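Local coordinates for protein putative fimbrial subunit (Corynebacterium diphtheriae, PDB 4HSQ) that is the major pilin SpaD, whose subunits build the shaft of a surface pilus that probably serves in cell adhesion, at residues K161-C173 and P183-D197. Residues are numbered along the deposited sequence; the frame is centred on the assembly and turned at random.
Sequences KVLKGAEFELYQC and PLTVDGVKKWTTGDD
F168 and W192 form the antiparallel hydrogen-bonded pair that joins strand 192-193 to strand 167-173, at the margin of a four-stranded sheet in the prealbumin-like (CnaB-type) domain of this pilin. The pairing illustrates how a short edge strand is extended, past its backbone ladder, by a hydroxyl and by water. F168 N donates to W192 O at 2.9 Å, and W192 N returns a bond to F168 O. T194 N gives to A166 O, while T194 O takes G165 N in a straight bond (179°), though from above the carbonyl plane. The T194 hydroxyl, turned between backbone N and carbonyl carbon (chi1 60°), is used twice: OG1 donates to a lone pair of L163 O at 2.6 Å and accepts A166 N at 3.0 Å. Toward the other end, the two chains part around water 4, which accepts from L170 N and has more acceptors around it, K190 O and L184 O among them, than protons; L184 N then closes on L170 O at 2.8 Å. K191 NZ reaches E167 OE1 and E169 OE2 through waters 1 and 3. P183 CA sits over one face of the Y171 ring, offset toward its rim, in a CH-pi contact, and Y171 OH donates to E169 OE1 from above the carboxylate plane.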
loop_
_atom_site.group_PDB
_atom_site.type_symbol
_atom_site.label_atom_id
_atom_site.label_comp_id
_atom_site.label_asym_id
_atom_site.label_seq_id
_atom_site.Cartn_x
_atom_site.Cartn_y
_atom_site.Cartn_z
ATOM N N LYS A 161 21.798 -24.064 13.167
ATOM C CA LYS A 161 22.731 -23.738 12.090
ATOM C C LYS A 161 21.974 -22.946 11.022
ATOM O O LYS A 161 21.174 -23.519 10.281
ATOM C CB LYS A 161 23.398 -24.993 11.503
ATOM C CG LYS A 161 24.628 -24.689 10.649
ATOM C CD LYS A 161 25.368 -25.964 10.252
ATOM C CE LYS A 161 26.664 -25.697 9.523
ATOM N NZ LYS A 161 26.505 -25.784 8.044
ATOM N N VAL A 162 22.239 -21.628 10.955
ATOM C CA VAL A 162 21.606 -20.724 9.988
ATOM C C VAL A 162 22.506 -20.662 8.760
ATOM O O VAL A 162 23.723 -20.791 8.882
ATOM C CB VAL A 162 21.253 -19.334 10.583
ATOM C CG1 VAL A 162 20.154 -19.466 11.646
ATOM C CG2 VAL A 162 22.478 -18.629 11.157
ATOM N N LEU A 163 21.908 -20.510 7.570
ATOM C CA LEU A 163 22.664 -20.606 6.320
ATOM C C LEU A 163 22.610 -19.371 5.456
ATOM O O LEU A 163 21.547 -18.909 5.068
ATOM C CB LEU A 163 22.151 -21.816 5.515
ATOM C CG LEU A 163 22.024 -23.153 6.290
ATOM C CD1 LEU A 163 21.326 -24.203 5.443
ATOM C CD2 LEU A 163 23.402 -23.674 6.723
ATOM N N LYS A 164 23.789 -18.859 5.139
ATOM C CA LYS A 164 23.998 -17.724 4.244
ATOM C C LYS A 164 24.026 -18.245 2.812
ATOM O O LYS A 164 24.411 -19.403 2.575
ATOM C CB LYS A 164 25.340 -17.041 4.609
ATOM C CG LYS A 164 25.763 -15.887 3.703
ATOM C CD LYS A 164 27.232 -15.529 3.929
ATOM C CE LYS A 164 27.671 -14.290 3.187
ATOM N NZ LYS A 164 29.111 -13.988 3.433
ATOM N N GLY A 165 23.639 -17.390 1.868
ATOM C CA GLY A 165 23.751 -17.702 0.449
ATOM C C GLY A 165 22.573 -18.356 -0.227
ATOM O O GLY A 165 22.663 -18.667 -1.416
ATOM N N ALA A 166 21.467 -18.596 0.492
ATOM C CA ALA A 166 20.302 -19.195 -0.176
ATOM C C ALA A 166 19.601 -18.097 -0.941
ATOM O O ALA A 166 19.428 -16.999 -0.394
ATOM C CB ALA A 166 19.362 -19.846 0.841
ATOM N N GLU A 167 19.182 -18.380 -2.190
ATOM C CA GLU A 167 18.527 -17.376 -3.021
ATOM C C GLU A 167 17.073 -17.714 -3.263
ATOM O O GLU A 167 16.726 -18.869 -3.513
ATOM C CB GLU A 167 19.261 -17.173 -4.350
ATOM C CG GLU A 167 20.612 -16.497 -4.163
ATOM C CD GLU A 167 21.503 -16.407 -5.388
ATOM O OE1 GLU A 167 21.064 -16.778 -6.500
ATOM O OE2 GLU A 167 22.658 -15.955 -5.226
ATOM N N PHE A 168 16.225 -16.678 -3.181
ATOM C CA PHE A 168 14.790 -16.832 -3.319
ATOM C C PHE A 168 14.157 -15.808 -4.239
ATOM O O PHE A 168 14.555 -14.639 -4.252
ATOM C CB PHE A 168 14.120 -16.681 -1.938
ATOM C CG PHE A 168 14.334 -17.843 -0.986
ATOM C CD1 PHE A 168 13.371 -18.841 -0.853
ATOM C CD2 PHE A 168 15.480 -17.922 -0.205
ATOM C CE1 PHE A 168 13.554 -19.895 0.063
ATOM C CE2 PHE A 168 15.673 -18.982 0.688
ATOM C CZ PHE A 168 14.709 -19.959 0.819
ATOM N N GLU A 169 13.071 -16.240 -4.891
ATOM C CA GLU A 169 12.159 -15.371 -5.626
ATOM C C GLU A 169 10.812 -15.368 -4.891
ATOM O O GLU A 169 10.533 -16.289 -4.122
ATOM C CB GLU A 169 11.964 -15.866 -7.061
ATOM C CG GLU A 169 13.184 -15.658 -7.930
ATOM C CD GLU A 169 12.972 -16.242 -9.306
ATOM O OE1 GLU A 169 12.223 -17.242 -9.424
ATOM O OE2 GLU A 169 13.568 -15.703 -10.265
ATOM N N LEU A 170 9.953 -14.391 -5.213
ATOM C CA LEU A 170 8.637 -14.271 -4.615
ATOM C C LEU A 170 7.580 -14.270 -5.681
ATOM O O LEU A 170 7.717 -13.585 -6.711
ATOM C CB LEU A 170 8.567 -12.941 -3.844
ATOM C CG LEU A 170 7.252 -12.675 -3.113
ATOM C CD1 LEU A 170 7.144 -13.557 -1.866
ATOM C CD2 LEU A 170 7.166 -11.220 -2.731
ATOM N N TYR A 171 6.494 -14.973 -5.407
ATOM C CA TYR A 171 5.374 -15.062 -6.330
ATOM C C TYR A 171 4.072 -14.894 -5.619
ATOM O O TYR A 171 3.980 -15.196 -4.438
ATOM C CB TYR A 171 5.355 -16.493 -6.963
ATOM C CG TYR A 171 6.478 -16.776 -7.926
ATOM C CD1 TYR A 171 6.270 -16.723 -9.302
ATOM C CD2 TYR A 171 7.729 -17.189 -7.469
ATOM C CE1 TYR A 171 7.302 -17.003 -10.201
ATOM C CE2 TYR A 171 8.781 -17.431 -8.359
ATOM C CZ TYR A 171 8.557 -17.349 -9.724
ATOM O OH TYR A 171 9.575 -17.639 -10.610
ATOM N N GLN A 172 3.039 -14.492 -6.356
ATOM C CA GLN A 172 1.659 -14.605 -5.915
ATOM C C GLN A 172 1.315 -16.058 -6.218
ATOM O O GLN A 172 1.833 -16.599 -7.195
ATOM C CB GLN A 172 0.731 -13.646 -6.676
ATOM C CG GLN A 172 0.971 -12.165 -6.387
ATOM C CD GLN A 172 0.218 -11.233 -7.306
ATOM O OE1 GLN A 172 -0.616 -11.624 -8.129
ATOM N NE2 GLN A 172 0.503 -9.965 -7.184
ATOM N N CYS A 173 0.489 -16.721 -5.409
ATOM C CA CYS A 173 0.139 -18.106 -5.728
ATOM C C CYS A 173 -1.208 -18.452 -5.139
ATOM O O CYS A 173 -1.628 -17.814 -4.181
ATOM C CB CYS A 173 1.216 -19.077 -5.223
ATOM S SG CYS A 173 1.440 -19.090 -3.418
ATOM N N PRO A 183 8.449 -13.818 -11.146
ATOM C CA PRO A 183 8.981 -13.318 -9.861
ATOM C C PRO A 183 8.658 -11.837 -9.673
ATOM O O PRO A 183 8.827 -11.021 -10.579
ATOM C CB PRO A 183 10.484 -13.609 -9.966
ATOM C CG PRO A 183 10.759 -13.637 -11.449
ATOM C CD PRO A 183 9.533 -14.237 -12.057
ATOM N N LEU A 184 8.100 -11.516 -8.505
ATOM C CA LEU A 184 7.685 -10.166 -8.162
ATOM C C LEU A 184 8.855 -9.256 -7.822
ATOM O O LEU A 184 9.801 -9.674 -7.170
ATOM C CB LEU A 184 6.742 -10.214 -6.944
ATOM C CG LEU A 184 5.399 -10.939 -7.116
ATOM C CD1 LEU A 184 4.616 -10.928 -5.813
ATOM C CD2 LEU A 184 4.565 -10.302 -8.218
ATOM N N THR A 185 8.757 -8.003 -8.248
ATOM C CA THR A 185 9.714 -6.973 -7.887
ATOM C C THR A 185 9.101 -6.198 -6.726
ATOM O O THR A 185 7.978 -5.674 -6.826
ATOM C CB THR A 185 10.074 -6.073 -9.075
ATOM O OG1 THR A 185 10.706 -6.871 -10.075
ATOM C CG2 THR A 185 10.998 -4.915 -8.662
ATOM N N VAL A 186 9.842 -6.138 -5.625
ATOM C CA VAL A 186 9.435 -5.418 -4.429
ATOM C C VAL A 186 10.570 -4.466 -4.100
ATOM O O VAL A 186 11.679 -4.914 -3.762
ATOM C CB VAL A 186 9.040 -6.330 -3.229
ATOM C CG1 VAL A 186 8.533 -5.491 -2.052
ATOM C CG2 VAL A 186 7.996 -7.367 -3.634
ATOM N N ASP A 187 10.284 -3.156 -4.206
ATOM C CA ASP A 187 11.213 -2.045 -3.949
ATOM C C ASP A 187 12.538 -2.253 -4.740
ATOM O O ASP A 187 13.604 -2.334 -4.145
ATOM C CB ASP A 187 11.455 -1.854 -2.433
ATOM C CG ASP A 187 12.147 -0.535 -2.058
ATOM O OD1 ASP A 187 12.539 0.225 -2.983
ATOM O OD2 ASP A 187 12.239 -0.235 -0.846
ATOM N N GLY A 188 12.415 -2.405 -6.059
ATOM C CA GLY A 188 13.517 -2.597 -7.000
ATOM C C GLY A 188 14.268 -3.921 -6.961
ATOM O O GLY A 188 15.242 -4.098 -7.699
ATOM N N VAL A 189 13.819 -4.870 -6.128
ATOM C CA VAL A 189 14.492 -6.173 -5.932
ATOM C C VAL A 189 13.563 -7.328 -6.336
ATOM O O VAL A 189 12.403 -7.314 -5.943
ATOM C CB VAL A 189 14.938 -6.287 -4.447
ATOM C CG1 VAL A 189 15.566 -7.632 -4.159
ATOM C CG2 VAL A 189 15.919 -5.174 -4.077
ATOM N N LYS A 190 14.078 -8.341 -7.085
ATOM C CA LYS A 190 13.247 -9.489 -7.489
ATOM C C LYS A 190 13.906 -10.821 -7.127
ATOM O O LYS A 190 13.437 -11.901 -7.512
ATOM C CB LYS A 190 12.850 -9.423 -8.972
ATOM C CG LYS A 190 13.971 -9.588 -9.982
ATOM C CD LYS A 190 13.337 -9.685 -11.368
ATOM C CE LYS A 190 14.339 -9.913 -12.467
ATOM N NZ LYS A 190 13.714 -9.735 -13.807
ATOM N N LYS A 191 14.975 -10.738 -6.342
ATOM C CA LYS A 191 15.670 -11.911 -5.823
ATOM C C LYS A 191 16.351 -11.489 -4.549
ATOM O O LYS A 191 16.970 -10.422 -4.520
ATOM C CB LYS A 191 16.670 -12.497 -6.835
ATOM C CG LYS A 191 17.259 -13.834 -6.371
ATOM C CD LYS A 191 18.020 -14.502 -7.504
ATOM C CE LYS A 191 17.104 -15.207 -8.470
ATOM N NZ LYS A 191 17.875 -16.009 -9.465
ATOM N N TRP A 192 16.227 -12.317 -3.496
ATOM C CA TRP A 192 16.795 -12.046 -2.169
ATOM C C TRP A 192 17.737 -13.164 -1.754
ATOM O O TRP A 192 17.534 -14.306 -2.153
ATOM C CB TRP A 192 15.688 -11.892 -1.117
ATOM C CG TRP A 192 14.791 -10.719 -1.363
ATOM C CD1 TRP A 192 14.887 -9.482 -0.800
ATOM C CD2 TRP A 192 13.693 -10.661 -2.290
ATOM N NE1 TRP A 192 13.924 -8.651 -1.322
ATOM C CE2 TRP A 192 13.168 -9.352 -2.232
ATOM C CE3 TRP A 192 13.077 -11.604 -3.135
ATOM C CZ2 TRP A 192 12.041 -8.959 -2.972
ATOM C CZ3 TRP A 192 11.972 -11.208 -3.894
ATOM C CH2 TRP A 192 11.495 -9.889 -3.839
ATOM N N THR A 193 18.793 -12.816 -0.999
ATOM C CA THR A 193 19.795 -13.795 -0.546
ATOM C C THR A 193 19.891 -13.769 0.970
ATOM O O THR A 193 19.876 -12.695 1.549
ATOM C CB THR A 193 21.167 -13.520 -1.204
ATOM O OG1 THR A 193 20.970 -13.466 -2.616
ATOM C CG2 THR A 193 22.189 -14.636 -0.922
ATOM N N THR A 194 19.995 -14.944 1.619
ATOM C CA THR A 194 20.147 -14.954 3.070
ATOM C C THR A 194 21.577 -14.448 3.411
ATOM O O THR A 194 22.535 -14.767 2.694
ATOM C CB THR A 194 19.824 -16.318 3.671
ATOM O OG1 THR A 194 20.712 -17.309 3.137
ATOM C CG2 THR A 194 18.348 -16.717 3.446
ATOM N N GLY A 195 21.658 -13.586 4.414
ATOM C CA GLY A 195 22.918 -12.997 4.870
ATOM C C GLY A 195 23.642 -13.873 5.875
ATOM O O GLY A 195 23.335 -15.063 5.991
ATOM N N ASP A 196 24.590 -13.282 6.643
ATOM C CA ASP A 196 25.422 -14.024 7.611
ATOM C C ASP A 196 24.603 -14.678 8.737
ATOM O O ASP A 196 24.999 -15.734 9.236
ATOM C CB ASP A 196 26.515 -13.113 8.212
ATOM C CG ASP A 196 27.518 -12.576 7.191
ATOM O OD1 ASP A 196 28.097 -13.390 6.436
ATOM O OD2 ASP A 196 27.761 -11.348 7.186
ATOM N N ASP A 197 23.455 -14.074 9.112
ATOM C CA ASP A 197 22.567 -14.632 10.122
ATOM C C ASP A 197 21.521 -15.594 9.502
ATOM O O ASP A 197 20.583 -15.995 10.187
ATOM C CB ASP A 197 21.867 -13.501 10.895
ATOM C CG ASP A 197 20.928 -12.596 10.103
ATOM O OD1 ASP A 197 20.820 -12.773 8.864
ATOM O OD2 ASP A 197 20.260 -11.742 10.731
HETATM O O HOH W 1 19.097 -17.920 -7.897
HETATM O O HOH W 2 14.233 -13.019 -9.825
HETATM O O HOH W 3 15.942 -16.882 -11.174
HETATM O O HOH W 4 10.874 -12.317 -6.962
#